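Local coordinates for protein aminotransferase, class III (Thermomicrobium roseum, PDB 6IO1) that is an (S)-enantioselective, thermostable omega-transaminase of the class-III family, probably transferring amino groups by way of its pyridoxal phosphate cofactor, at residues F85-F89 / F90-S94; V301-D305 / E306-T310; F398-G401 / P402-A406; M424-P427 / L428-R432. All blocks are in the same frame, centred on the assembly; numbering follows the deposited sequence.

Interaction 1: F85-F89 / F90-S94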
ATOM      1  N   PHE B  85       8.026  -1.695  14.841  1.00 15.85           N
ATOM      2  CA  PHE B  85       6.770  -1.083  14.430  1.00 16.11           C
ATOM      3  C   PHE B  85       6.196  -0.272  15.578  1.00 15.23           C
ATOM      4  O   PHE B  85       5.924  -0.810  16.655  1.00 15.23           O
ATOM      5  CB  PHE B  85       5.749  -2.123  13.966  1.00 15.25           C
ATOM      6  CG  PHE B  85       4.474  -1.515  13.457  1.00 14.43           C
ATOM      7  CD1 PHE B  85       4.490  -0.680  12.352  1.00 15.59           C
ATOM      8  CD2 PHE B  85       3.267  -1.754  14.092  1.00 13.99           C
ATOM      9  CE1 PHE B  85       3.326  -0.106  11.880  1.00 14.90           C
ATOM     10  CE2 PHE B  85       2.096  -1.181  13.624  1.00 14.90           C
ATOM     11  CZ  PHE B  85       2.127  -0.356  12.515  1.00 15.20           C
ATOM     12  N   VAL B  86       6.018   1.020  15.333  1.00 17.21           N
ATOM     13  CA  VAL B  86       5.225   1.900  16.183  1.00 16.55           C
ATOM     14  C   VAL B  86       4.204   2.539  15.253  1.00 15.27           C
ATOM     15  O   VAL B  86       4.590   3.138  14.238  1.00 17.16           O
ATOM     16  CB  VAL B  86       6.085   2.958  16.890  1.00 14.77           C
ATOM     17  CG1 VAL B  86       5.199   3.961  17.611  1.00 14.46           C
ATOM     18  CG2 VAL B  86       7.046   2.303  17.861  1.00 16.68           C
ATOM     19  N   PRO B  87       2.912   2.436  15.533  1.00 15.26           N
ATOM     20  CA  PRO B  87       1.927   3.031  14.629  1.00 13.33           C
ATOM     21  C   PRO B  87       1.942   4.545  14.738  1.00 14.92           C
ATOM     22  O   PRO B  87       2.364   5.125  15.740  1.00 14.19           O
ATOM     23  CB  PRO B  87       0.587   2.455  15.112  1.00 15.70           C
ATOM     24  CG  PRO B  87       0.921   1.478  16.212  1.00 16.83           C
ATOM     25  CD  PRO B  87       2.280   1.827  16.713  1.00 14.45           C
ATOM     26  N   THR B  88       1.491   5.186  13.667  1.00 15.84           N
ATOM     27  CA  THR B  88       1.222   6.613  13.690  1.00 14.83           C
ATOM     28  C   THR B  88      -0.250   6.892  13.947  1.00 16.83           C
ATOM     29  O   THR B  88      -0.655   8.058  13.995  1.00 16.55           O
ATOM     30  CB  THR B  88       1.678   7.269  12.384  1.00 12.79           C
ATOM     31  OG1 THR B  88       1.108   6.576  11.269  1.00 15.37           O
ATOM     32  CG2 THR B  88       3.197   7.223  12.279  1.00 14.18           C
ATOM     33  N   PHE B  89      -1.047   5.841  14.119  1.00 15.17           N
ATOM     34  CA  PHE B  89      -2.447   5.962  14.484  1.00 16.39           C
ATOM     35  C   PHE B  89      -2.576   6.459  15.920  1.00 14.95           C
ATOM     36  O   PHE B  89      -1.653   6.346  16.732  1.00 16.50           O
ATOM     37  CB  PHE B  89      -3.156   4.610  14.366  1.00 16.69           C
ATOM     38  CG  PHE B  89      -3.446   4.172  12.952  1.00 15.43           C
ATOM     39  CD1 PHE B  89      -2.541   4.396  11.928  1.00 16.10           C
ATOM     40  CD2 PHE B  89      -4.625   3.505  12.660  1.00 16.19           C
ATOM     41  CE1 PHE B  89      -2.816   3.980  10.638  1.00 16.22           C
ATOM     42  CE2 PHE B  89      -4.905   3.088  11.374  1.00 17.63           C
ATOM     43  CZ  PHE B  89      -3.999   3.324  10.361  1.00 16.22           C
ATOM     44  N   PHE B  90      -3.750   7.014  16.228  1.00 15.78           N
ATOM     45  CA  PHE B  90      -4.145   7.340  17.600  1.00 17.83           C
ATOM     46  C   PHE B  90      -3.137   8.252  18.294  1.00 18.71           C
ATOM     47  O   PHE B  90      -2.928   8.154  19.506  1.00 18.97           O
ATOM     48  CB  PHE B  90      -4.365   6.067  18.426  1.00 18.77           C
ATOM     49  CG  PHE B  90      -4.905   4.912  17.629  1.00 16.82           C
ATOM     50  CD1 PHE B  90      -6.033   5.062  16.838  1.00 19.33           C
ATOM     51  CD2 PHE B  90      -4.282   3.676  17.669  1.00 17.82           C
ATOM     52  CE1 PHE B  90      -6.526   4.003  16.101  1.00 20.64           C
ATOM     53  CE2 PHE B  90      -4.774   2.612  16.937  1.00 18.57           C
ATOM     54  CZ  PHE B  90      -5.896   2.777  16.150  1.00 19.04           C
ATOM     55  N   GLY B  91      -2.499   9.140  17.536  1.00 17.95           N
ATOM     56  CA  GLY B  91      -1.543  10.054  18.126  1.00 17.52           C
ATOM     57  C   GLY B  91      -0.218   9.441  18.518  1.00 16.83           C
ATOM     58  O   GLY B  91       0.542  10.073  19.254  1.00 17.70           O
ATOM     59  N   LEU B  92       0.078   8.227  18.070  1.00 15.51           N
ATOM     60  CA  LEU B  92       1.359   7.599  18.351  1.00 14.38           C
ATOM     61  C   LEU B  92       2.362   7.949  17.257  1.00 13.42           C
ATOM     62  O   LEU B  92       1.991   8.301  16.136  1.00 13.94           O
ATOM     63  CB  LEU B  92       1.201   6.083  18.461  1.00 15.79           C
ATOM     64  CG  LEU B  92       0.222   5.562  19.514  1.00 15.23           C
ATOM     65  CD1 LEU B  92      -0.125   4.107  19.246  1.00 17.34           C
ATOM     66  CD2 LEU B  92       0.798   5.729  20.910  1.00 14.47           C
ATOM     67  N   ALA B  93       3.646   7.855  17.595  1.00 12.31           N
ATOM     68  CA  ALA B  93       4.701   8.103  16.620  1.00 12.74           C
ATOM     69  C   ALA B  93       6.026   7.599  17.172  1.00 11.92           C
ATOM     70  O   ALA B  93       6.190   7.429  18.383  1.00 14.30           O
ATOM     71  CB  ALA B  93       4.809   9.590  16.265  1.00 14.83           C
ATOM     72  N   SER B  94       6.963   7.359  16.262  1.00 13.19           N
ATOM     73  CA  SER B  94       8.332   6.991  16.579  1.00 14.16           C
ATOM     74  C   SER B  94       9.289   8.114  16.191  1.00 13.52           C
ATOM     75  O   SER B  94       8.962   8.957  15.349  1.00 13.09           O
ATOM     76  CB  SER B  94       8.726   5.696  15.852  1.00 13.74           C
ATOM     77  OG  SER B  94       8.938   5.927  14.471  1.00 16.04           O
TER
HETATM   78  O   HOH W   1       6.038   5.513  13.847  1.00 12.32           O
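Phe89 and Phe90, neighbours in sequence, fold against each other at the head of a tight turn. CB of Phe89 sits over the centre of the Phe90 ring, 3.5 Å from the ring centroid and 5° off its normal, a CH-pi contact. Beyond it the Phe89 ring turns its edge to the face of Phe90 in a T-shaped pair, planes at 83°, with CD2 of Phe89 3.8 Å from CZ of Phe90. An unusual chi1 of -33° lays the face of the Phe90 ring beneath Phe89 CB. The turn is closed by Leu92 N, which donates to Phe89 O at 2.9 Å; with Phe90 and Gly91 both at positive phi in its middle, it is a type I' beta turn. Leu92 CD1 packs beside Pro87 CG at 4.1 Å, and Thr88 CA makes a CA-H...O contact of 3.1 Å with Leu92 O. Further down the two arms, Val86 CB meets Ser94 CB, and a water donates to Val86 O and accepts a weak bond from Ser94 N. Thr88 OG1 is tied to Ser325 O and Ser94 OG to Thr97. Leu92 and Ala93 pair with a strand of the second subunit. The contact is thus largely apolar and aromatic, with one direct hydrogen bond closing the turn, while Thr88 O, Gly91 N and Phe90 O are bonded by His21, Thr24 and Arg409 of the second subunit.

Interaction 2: V301-D305 / E306-T310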
ATOM      1  N   VAL B 301       2.702  11.645   1.561  1.00 12.89           N
ATOM      2  CA  VAL B 301       1.998  12.810   1.046  1.00 13.42           C
ATOM      3  C   VAL B 301       2.413  14.014   1.875  1.00 13.44           C
ATOM      4  O   VAL B 301       2.389  13.960   3.111  1.00 13.33           O
ATOM      5  CB  VAL B 301       0.470  12.626   1.103  1.00 14.64           C
ATOM      6  CG1 VAL B 301      -0.236  13.873   0.604  1.00 15.91           C
ATOM      7  CG2 VAL B 301       0.055  11.413   0.299  1.00 15.59           C
ATOM      8  N   GLY B 302       2.789  15.094   1.199  1.00 13.47           N
ATOM      9  CA  GLY B 302       3.086  16.362   1.835  1.00 13.48           C
ATOM     10  C   GLY B 302       2.068  17.405   1.406  1.00 12.43           C
ATOM     11  O   GLY B 302       1.753  17.530   0.223  1.00 14.56           O
ATOM     12  N   VAL B 303       1.559  18.140   2.385  1.00 12.91           N
ATOM     13  CA  VAL B 303       0.552  19.160   2.160  1.00 14.47           C
ATOM     14  C   VAL B 303       1.046  20.486   2.718  1.00 15.05           C
ATOM     15  O   VAL B 303       1.892  20.553   3.629  1.00 17.57           O
ATOM     16  CB  VAL B 303      -0.817  18.786   2.770  1.00 15.02           C
ATOM     17  CG1 VAL B 303      -1.269  17.419   2.279  1.00 14.82           C
ATOM     18  CG2 VAL B 303      -0.759  18.827   4.289  1.00 15.85           C
ATOM     19  N   SER B 304       0.491  21.547   2.136  1.00 16.58           N
ATOM     20  CA  SER B 304       0.776  22.923   2.487  1.00 17.98           C
ATOM     21  C   SER B 304       0.211  23.254   3.861  1.00 16.80           C
ATOM     22  O   SER B 304      -0.638  22.543   4.408  1.00 15.14           O
ATOM     23  CB  SER B 304       0.184  23.870   1.443  1.00 16.68           C
ATOM     24  OG  SER B 304      -1.233  23.840   1.478  1.00 17.01           O
ATOM     25  N   ASP B 305       0.703  24.359   4.420  1.00 17.46           N
ATOM     26  CA  ASP B 305       0.251  24.789   5.737  1.00 20.63           C
ATOM     27  C   ASP B 305      -1.238  25.110   5.748  1.00 18.70           C
ATOM     28  O   ASP B 305      -1.908  24.892   6.762  1.00 21.17           O
ATOM     29  CB  ASP B 305       1.063  25.998   6.196  1.00 23.47           C
ATOM     30  CG  ASP B 305       0.993  26.205   7.689  1.00 28.22           C
ATOM     31  OD1 ASP B 305       1.522  25.353   8.432  1.00 28.19           O
ATOM     32  OD2 ASP B 305       0.403  27.217   8.121  1.00 34.72           O
ATOM     33  N   GLU B 306      -1.771  25.638   4.645  1.00 19.03           N
ATOM     34  CA  GLU B 306      -3.192  25.969   4.588  1.00 19.13           C
ATOM     35  C   GLU B 306      -4.061  24.717   4.675  1.00 17.66           C
ATOM     36  O   GLU B 306      -5.022  24.665   5.453  1.00 18.23           O
ATOM     37  CB  GLU B 306      -3.488  26.748   3.304  1.00 20.89           C
ATOM     38  CG  GLU B 306      -4.898  26.573   2.764  1.00 22.74           C
ATOM     39  CD  GLU B 306      -5.934  27.319   3.580  1.00 28.36           C
ATOM     40  OE1 GLU B 306      -5.549  28.203   4.373  1.00 32.28           O
ATOM     41  OE2 GLU B 306      -7.136  27.022   3.421  1.00 30.04           O
ATOM     42  N   ILE B 307      -3.731  23.695   3.881  1.00 18.37           N
ATOM     43  CA  ILE B 307      -4.502  22.453   3.894  1.00 16.76           C
ATOM     44  C   ILE B 307      -4.419  21.790   5.264  1.00 16.22           C
ATOM     45  O   ILE B 307      -5.424  21.316   5.810  1.00 16.36           O
ATOM     46  CB  ILE B 307      -4.016  21.510   2.778  1.00 16.96           C
ATOM     47  CG1 ILE B 307      -4.406  22.066   1.408  1.00 15.71           C
ATOM     48  CG2 ILE B 307      -4.577  20.108   2.972  1.00 16.02           C
ATOM     49  CD1 ILE B 307      -3.900  21.241   0.250  1.00 15.36           C
ATOM     50  N   ALA B 308      -3.213  21.737   5.832  1.00 17.16           N
ATOM     51  CA  ALA B 308      -3.036  21.129   7.146  1.00 18.27           C
ATOM     52  C   ALA B 308      -3.798  21.895   8.219  1.00 18.51           C
ATOM     53  O   ALA B 308      -4.378  21.289   9.126  1.00 17.21           O
ATOM     54  CB  ALA B 308      -1.553  21.057   7.494  1.00 17.70           C
ATOM     55  N   GLU B 309      -3.783  23.227   8.151  1.00 18.08           N
ATOM     56  CA  GLU B 309      -4.531  24.029   9.114  1.00 20.58           C
ATOM     57  C   GLU B 309      -6.025  23.761   9.001  1.00 17.63           C
ATOM     58  O   GLU B 309      -6.722  23.630  10.016  1.00 17.20           O
ATOM     59  CB  GLU B 309      -4.231  25.512   8.896  1.00 23.85           C
ATOM     60  CG  GLU B 309      -4.807  26.435   9.954  1.00 25.60           C
ATOM     61  CD  GLU B 309      -3.949  26.494  11.199  1.00 30.71           C
ATOM     62  OE1 GLU B 309      -2.749  26.152  11.114  1.00 31.86           O
ATOM     63  OE2 GLU B 309      -4.472  26.884  12.264  1.00 33.01           O
ATOM     64  N   THR B 310      -6.530  23.659   7.769  1.00 18.02           N
ATOM     65  CA  THR B 310      -7.940  23.339   7.571  1.00 16.79           C
ATOM     66  C   THR B 310      -8.276  21.976   8.165  1.00 17.28           C
ATOM     67  O   THR B 310      -9.286  21.821   8.863  1.00 17.20           O
ATOM     68  CB  THR B 310      -8.285  23.378   6.081  1.00 18.58           C
ATOM     69  OG1 THR B 310      -8.125  24.713   5.587  1.00 19.71           O
ATOM     70  CG2 THR B 310      -9.722  22.929   5.855  1.00 18.65           C
TER
HETATM   71  O   HOH W   2      -0.994  24.294   9.754  1.00 27.91           O
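Ser304 reaches from the end of strand 299-304 over the first turn of helix 305-312. Its CB lies 4.1 Å from Glu306 N, and with chi1 at 68° the hydroxyl sits between backbone N and carbonyl carbon, turned to the helix start. There OG accepts from Ile307 N at 3.5 Å, a weak but straight bond (171°), and also touches Ile307 CG1 at 3.6 Å. This is an N-cap: the serine side chain takes up an amide of the first turn that has no carbonyl before it in the helix. The regular pattern begins at the same residue, since Ala308 N donates to Ser304 O and Glu309 N to Asp305 O.

The strand belongs to the seven-stranded mixed sheet of the large domain of this fold type I aminotransferase, and the chain leaves it by turning about 90° into the helix. Val303 supplies the greasy side of that corner, its CB 4.0 Å from Ile307 CG2 and its CG2 4.0 Å from Ala308 CB; Ile284 of the adjacent strand packs on both Val303 and Ile307. On the outer side the carboxylates of Asp305 and Glu309 come within 4.5 Å (OD2 to OE1), a closeness probably eased by their other partners: His114 for Asp305, and Arg30 of the second subunit in a salt bridge with Glu309. Further on, Glu306 O is gripped twice, by Thr310 N and by Thr310 OG1 from opposite faces of its plane, while the Glu306 carboxylate goes to Lys139 and Tyr135.

Interaction 3: F398-G401 / P402-A406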
ATOM      1  N   PHE B 398       3.499  -9.092 -33.813  1.00 32.45           N
ATOM      2  CA  PHE B 398       4.960  -9.084 -33.864  1.00 32.74           C
ATOM      3  C   PHE B 398       5.566  -9.262 -32.477  1.00 30.67           C
ATOM      4  O   PHE B 398       6.707  -9.723 -32.359  1.00 31.68           O
ATOM      5  CB  PHE B 398       5.426  -7.798 -34.550  1.00 31.88           C
ATOM      6  CG  PHE B 398       6.897  -7.719 -34.829  1.00 31.28           C
ATOM      7  CD1 PHE B 398       7.449  -8.306 -35.950  1.00 30.55           C
ATOM      8  CD2 PHE B 398       7.714  -6.981 -33.991  1.00 29.96           C
ATOM      9  CE1 PHE B 398       8.808  -8.200 -36.211  1.00 32.22           C
ATOM     10  CE2 PHE B 398       9.072  -6.872 -34.237  1.00 30.00           C
ATOM     11  CZ  PHE B 398       9.625  -7.483 -35.351  1.00 30.35           C
ATOM     12  N   LYS B 399       4.832  -8.888 -31.428  1.00 30.21           N
ATOM     13  CA  LYS B 399       5.289  -9.028 -30.044  1.00 29.97           C
ATOM     14  C   LYS B 399       6.616  -8.302 -29.822  1.00 28.08           C
ATOM     15  O   LYS B 399       7.609  -8.891 -29.386  1.00 27.63           O
ATOM     16  CB  LYS B 399       5.398 -10.503 -29.644  1.00 33.96           C
ATOM     17  CG  LYS B 399       4.077 -11.249 -29.662  1.00 35.35           C
ATOM     18  CD  LYS B 399       4.288 -12.733 -29.427  1.00 41.55           C
ATOM     19  CE  LYS B 399       2.967 -13.476 -29.363  1.00 46.56           C
ATOM     20  NZ  LYS B 399       2.025 -12.830 -28.406  1.00 48.89           N
ATOM     21  N   LEU B 400       6.636  -7.010 -30.160  1.00 27.33           N
ATOM     22  CA  LEU B 400       7.866  -6.231 -30.033  1.00 26.07           C
ATOM     23  C   LEU B 400       8.352  -6.189 -28.590  1.00 26.65           C
ATOM     24  O   LEU B 400       9.558  -6.284 -28.333  1.00 26.52           O
ATOM     25  CB  LEU B 400       7.654  -4.813 -30.565  1.00 27.08           C
ATOM     26  CG  LEU B 400       8.876  -3.893 -30.484  1.00 27.64           C
ATOM     27  CD1 LEU B 400       9.862  -4.203 -31.601  1.00 26.49           C
ATOM     28  CD2 LEU B 400       8.456  -2.432 -30.526  1.00 25.18           C
ATOM     29  N   GLY B 401       7.438  -6.036 -27.637  1.00 25.80           N
ATOM     30  CA  GLY B 401       7.798  -5.962 -26.240  1.00 26.67           C
ATOM     31  C   GLY B 401       8.522  -7.195 -25.728  1.00 26.02           C
ATOM     32  O   GLY B 401       9.619  -7.102 -25.169  1.00 25.52           O
ATOM     33  N   PRO B 402       7.920  -8.380 -25.903  1.00 27.57           N
ATOM     34  CA  PRO B 402       8.609  -9.610 -25.471  1.00 25.25           C
ATOM     35  C   PRO B 402       9.924  -9.860 -26.189  1.00 24.16           C
ATOM     36  O   PRO B 402      10.897 -10.296 -25.558  1.00 25.09           O
ATOM     37  CB  PRO B 402       7.578 -10.706 -25.773  1.00 30.42           C
ATOM     38  CG  PRO B 402       6.266 -10.009 -25.723  1.00 28.14           C
ATOM     39  CD  PRO B 402       6.521  -8.643 -26.285  1.00 28.26           C
ATOM     40  N   LYS B 403       9.979  -9.607 -27.499  1.00 24.76           N
ATOM     41  CA  LYS B 403      11.218  -9.820 -28.242  1.00 24.35           C
ATOM     42  C   LYS B 403      12.320  -8.893 -27.742  1.00 25.95           C
ATOM     43  O   LYS B 403      13.461  -9.323 -27.541  1.00 23.50           O
ATOM     44  CB  LYS B 403      10.979  -9.620 -29.737  1.00 26.80           C
ATOM     45  CG  LYS B 403      10.198 -10.730 -30.415  1.00 29.88           C
ATOM     46  CD  LYS B 403       9.901 -10.366 -31.861  1.00 28.74           C
ATOM     47  CE  LYS B 403       9.174 -11.487 -32.584  1.00 31.20           C
ATOM     48  NZ  LYS B 403       8.687 -11.040 -33.921  1.00 30.75           N
ATOM     49  N   LEU B 404      11.997  -7.611 -27.549  1.00 26.51           N
ATOM     50  CA  LEU B 404      12.982  -6.673 -27.017  1.00 24.57           C
ATOM     51  C   LEU B 404      13.404  -7.062 -25.608  1.00 21.72           C
ATOM     52  O   LEU B 404      14.578  -6.933 -25.248  1.00 21.78           O
ATOM     53  CB  LEU B 404      12.424  -5.248 -27.029  1.00 24.22           C
ATOM     54  CG  LEU B 404      12.531  -4.444 -28.326  1.00 24.69           C
ATOM     55  CD1 LEU B 404      11.948  -3.048 -28.149  1.00 23.94           C
ATOM     56  CD2 LEU B 404      13.968  -4.377 -28.820  1.00 24.67           C
ATOM     57  N   GLU B 405      12.460  -7.541 -24.796  1.00 22.44           N
ATOM     58  CA  GLU B 405      12.787  -7.972 -23.441  1.00 22.20           C
ATOM     59  C   GLU B 405      13.795  -9.113 -23.472  1.00 21.77           C
ATOM     60  O   GLU B 405      14.832  -9.066 -22.796  1.00 20.86           O
ATOM     61  CB  GLU B 405      11.503  -8.393 -22.725  1.00 23.22           C
ATOM     62  CG  GLU B 405      11.616  -8.586 -21.225  1.00 23.50           C
ATOM     63  CD  GLU B 405      10.280  -8.937 -20.596  1.00 27.36           C
ATOM     64  OE1 GLU B 405       9.913 -10.132 -20.598  1.00 31.49           O
ATOM     65  OE2 GLU B 405       9.588  -8.017 -20.112  1.00 27.82           O
ATOM     66  N   ALA B 406      13.515 -10.135 -24.284  1.00 21.95           N
ATOM     67  CA  ALA B 406      14.417 -11.275 -24.397  1.00 24.25           C
ATOM     68  C   ALA B 406      15.773 -10.861 -24.957  1.00 22.55           C
ATOM     69  O   ALA B 406      16.811 -11.349 -24.503  1.00 24.80           O
ATOM     70  CB  ALA B 406      13.783 -12.361 -25.266  1.00 30.13           C
TER
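Lys403 lays its ammonium group over one face of the Phe398 ring, NZ 3.7 Å from the centroid and 14° off the normal, a cation-pi contact. The same nitrogen donates to Phe398 O at 2.8 Å, in the carbonyl plane and on a lone pair, so one residue holds it through both its ring and its backbone. The lysine gets there by stretching: beyond CG its chain is fully extended, running back past the helix start, with CG 3.3 Å from Lys399 O and CE 3.0 Å from Phe398 O. The two side chains cross at about a right angle. Phe398 for its part has CG anti to the backbone N (chi1 -173°), which swings the ring to the side where the ammonium arrives, and its other neighbours include the stacked ring of Phe394.

All this happens at the N-terminus of helix 400-410, where Lys399 is the N-cap residue, with positive phi. Its carbonyl receives Lys403 N at 3.1 Å, the first of a run of i to i+4 bonds that continues with Leu404 N to Leu400 O and Glu405 N to Gly401 O. Pro402 suits this first turn, having no amide hydrogen to offer, and Pro402 CD lies 4.0 Å from Lys399 CB. On the buried side Leu400 and Leu404 lie side by side and point the same way, CG of Leu400 4.0 Å from CD1 of Leu404. Both press against the C-terminal helix 432-450, on Leu450 and Val449 respectively, and Leu404 also meets Cys417 of strand 413-418.

Interaction 4: M424-P427 / L428-R432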
ATOM      1  N   MET B 424      14.322   3.476 -19.980  1.00 17.77           N
ATOM      2  CA  MET B 424      15.495   3.301 -19.084  1.00 16.99           C
ATOM      3  C   MET B 424      15.422   4.273 -17.900  1.00 17.26           C
ATOM      4  O   MET B 424      15.228   5.482 -18.132  1.00 19.52           O
ATOM      5  CB  MET B 424      16.795   3.550 -19.854  1.00 17.33           C
ATOM      6  CG  MET B 424      17.089   2.490 -20.898  1.00 20.06           C
ATOM      7  SD  MET B 424      18.227   3.076 -22.176  1.00 22.84           S
ATOM      8  CE  MET B 424      17.151   4.180 -23.089  1.00 21.10           C
ATOM      9  N   ALA B 425      15.589   3.744 -16.684  1.00 15.64           N
ATOM     10  CA  ALA B 425      15.622   4.543 -15.456  1.00 15.43           C
ATOM     11  C   ALA B 425      16.743   4.026 -14.565  1.00 15.64           C
ATOM     12  O   ALA B 425      16.497   3.441 -13.505  1.00 15.26           O
ATOM     13  CB  ALA B 425      14.273   4.488 -14.735  1.00 16.28           C
ATOM     14  N   PRO B 426      18.019   4.238 -14.956  1.00 14.95           N
ATOM     15  CA  PRO B 426      19.173   3.717 -14.208  1.00 15.29           C
ATOM     16  C   PRO B 426      19.430   4.387 -12.850  1.00 14.74           C
ATOM     17  O   PRO B 426      18.939   5.478 -12.627  1.00 14.39           O
ATOM     18  CB  PRO B 426      20.356   3.980 -15.151  1.00 15.84           C
ATOM     19  CG  PRO B 426      19.918   5.178 -15.962  1.00 17.56           C
ATOM     20  CD  PRO B 426      18.425   4.994 -16.144  1.00 16.47           C
ATOM     21  N   PRO B 427      20.186   3.737 -11.933  1.00 13.80           N
ATOM     22  CA  PRO B 427      20.487   4.304 -10.613  1.00 14.88           C
ATOM     23  C   PRO B 427      21.243   5.631 -10.771  1.00 15.57           C
ATOM     24  O   PRO B 427      22.091   5.730 -11.641  1.00 15.72           O
ATOM     25  CB  PRO B 427      21.402   3.257  -9.962  1.00 16.17           C
ATOM     26  CG  PRO B 427      21.069   1.973 -10.689  1.00 13.86           C
ATOM     27  CD  PRO B 427      20.774   2.407 -12.109  1.00 14.75           C
ATOM     28  N   LEU B 428      20.925   6.605  -9.913  1.00 16.10           N
ATOM     29  CA  LEU B 428      21.502   7.942 -10.010  1.00 16.61           C
ATOM     30  C   LEU B 428      23.025   7.943  -9.947  1.00 18.26           C
ATOM     31  O   LEU B 428      23.637   8.969 -10.262  1.00 19.69           O
ATOM     32  CB  LEU B 428      20.947   8.841  -8.902  1.00 16.08           C
ATOM     33  CG  LEU B 428      19.430   8.931  -8.706  1.00 15.53           C
ATOM     34  CD1 LEU B 428      19.085  10.095  -7.787  1.00 17.62           C
ATOM     35  CD2 LEU B 428      18.694   9.062 -10.031  1.00 16.25           C
ATOM     36  N   THR B 429      23.646   6.833  -9.556  1.00 17.20           N
ATOM     37  CA  THR B 429      25.094   6.747  -9.423  1.00 18.88           C
ATOM     38  C   THR B 429      25.791   6.267 -10.690  1.00 17.42           C
ATOM     39  O   THR B 429      27.011   6.067 -10.666  1.00 19.28           O
ATOM     40  CB  THR B 429      25.460   5.817  -8.264  1.00 21.38           C
ATOM     41  OG1 THR B 429      24.912   4.514  -8.504  1.00 23.11           O
ATOM     42  CG2 THR B 429      24.905   6.356  -6.956  1.00 20.67           C
ATOM     43  N   ILE B 430      25.049   6.062 -11.783  1.00 18.50           N
ATOM     44  CA  ILE B 430      25.620   5.439 -12.973  1.00 18.52           C
ATOM     45  C   ILE B 430      26.760   6.287 -13.518  1.00 19.75           C
ATOM     46  O   ILE B 430      26.650   7.511 -13.657  1.00 19.83           O
ATOM     47  CB  ILE B 430      24.527   5.193 -14.026  1.00 16.79           C
ATOM     48  CG1 ILE B 430      25.071   4.338 -15.176  1.00 18.54           C
ATOM     49  CG2 ILE B 430      23.944   6.504 -14.545  1.00 18.90           C
ATOM     50  CD1 ILE B 430      23.986   3.728 -16.041  1.00 20.36           C
ATOM     51  N   SER B 431      27.887   5.636 -13.773  1.00 20.84           N
ATOM     52  CA  SER B 431      29.057   6.286 -14.337  1.00 19.08           C
ATOM     53  C   SER B 431      29.012   6.317 -15.861  1.00 19.19           C
ATOM     54  O   SER B 431      28.117   5.748 -16.502  1.00 21.15           O
ATOM     55  CB  SER B 431      30.330   5.569 -13.887  1.00 19.88           C
ATOM     56  OG  SER B 431      30.500   4.341 -14.582  1.00 21.04           O
ATOM     57  N   ARG B 432      30.082   6.881 -16.430  1.00 20.79           N
ATOM     58  CA  ARG B 432      30.293   6.955 -17.901  1.00 22.56           C
ATOM     59  C   ARG B 432      30.487   5.552 -18.499  1.00 23.18           C
ATOM     60  O   ARG B 432      29.878   5.292 -19.556  1.00 23.55           O
ATOM     61  CB  ARG B 432      31.502   7.845 -18.210  1.00 32.35           C
ATOM     62  CG  ARG B 432      31.705   8.120 -19.694  1.00 35.28           C
ATOM     63  CD  ARG B 432      32.865   9.063 -19.953  1.00 35.96           C
ATOM     64  NE  ARG B 432      33.025   9.372 -21.367  1.00 41.91           N
ATOM     65  CZ  ARG B 432      32.440  10.392 -21.984  1.00 48.44           C
ATOM     66  NH1 ARG B 432      31.650  11.209 -21.310  1.00 49.76           N
ATOM     67  NH2 ARG B 432      32.647  10.592 -23.273  1.00 50.43           N
TER
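Pro427 O takes the backbone N-H of Ile430 at 3.0 Å, the bond that closes a type I beta turn over Leu428 and Thr429. It is bent, 147° at the hydrogen. Ile430 also leans its side chain on the acceptor, with CB and CG2 each 3.5 Å from Pro427 O. Its other branch goes further: CG1 lies anti to the backbone N (chi1 -171°) and the chain stays extended, which carries CD1 to within 3.7 Å of Pro426 CB.

The turn links strand 421-424, part of a mixed sheet built from strands of both ends of the chain, to the last helix, 432-450. Ser431 is the N-cap of that helix, and its OG caps a backbone N just beyond. Ile430 faces the same helix, touching Cys435, and also meets Ser353 of helix 346-361. Thr429 OG1 approaches Pro427 CB at 4.0 Å, while Leu428 sends its side chain to Asn64 and Leu378. Asn349 ND2 binds the carbonyls of both Leu428 and Ile430, and Arg268 NH1 donates to Pro426 O.

Overall arrangement
The four contacts come one after another along the chain, all within the class-III aminotransferase fold, and none touches another. Interactions 1 and 2 lie on one side of the chain's centre, about 20 Å apart between centres; interaction 3 lies on the opposite side, about 47 Å from interaction 1 between centres. Interaction 2 starts from the sheet that contains strand 299-304. Interactions 3 and 4, about 23 Å apart between centres, belong to the surroundings of the other sheet: helix 400-410 leads into strand 413-418, and interaction 4 runs from strand 421-424 to helix 432-450, which also packs on interaction 3. Interactions 1, 2 and 3 all reach the second subunit, so these three lie at the dimer interface; interaction 4 stays within its own chain.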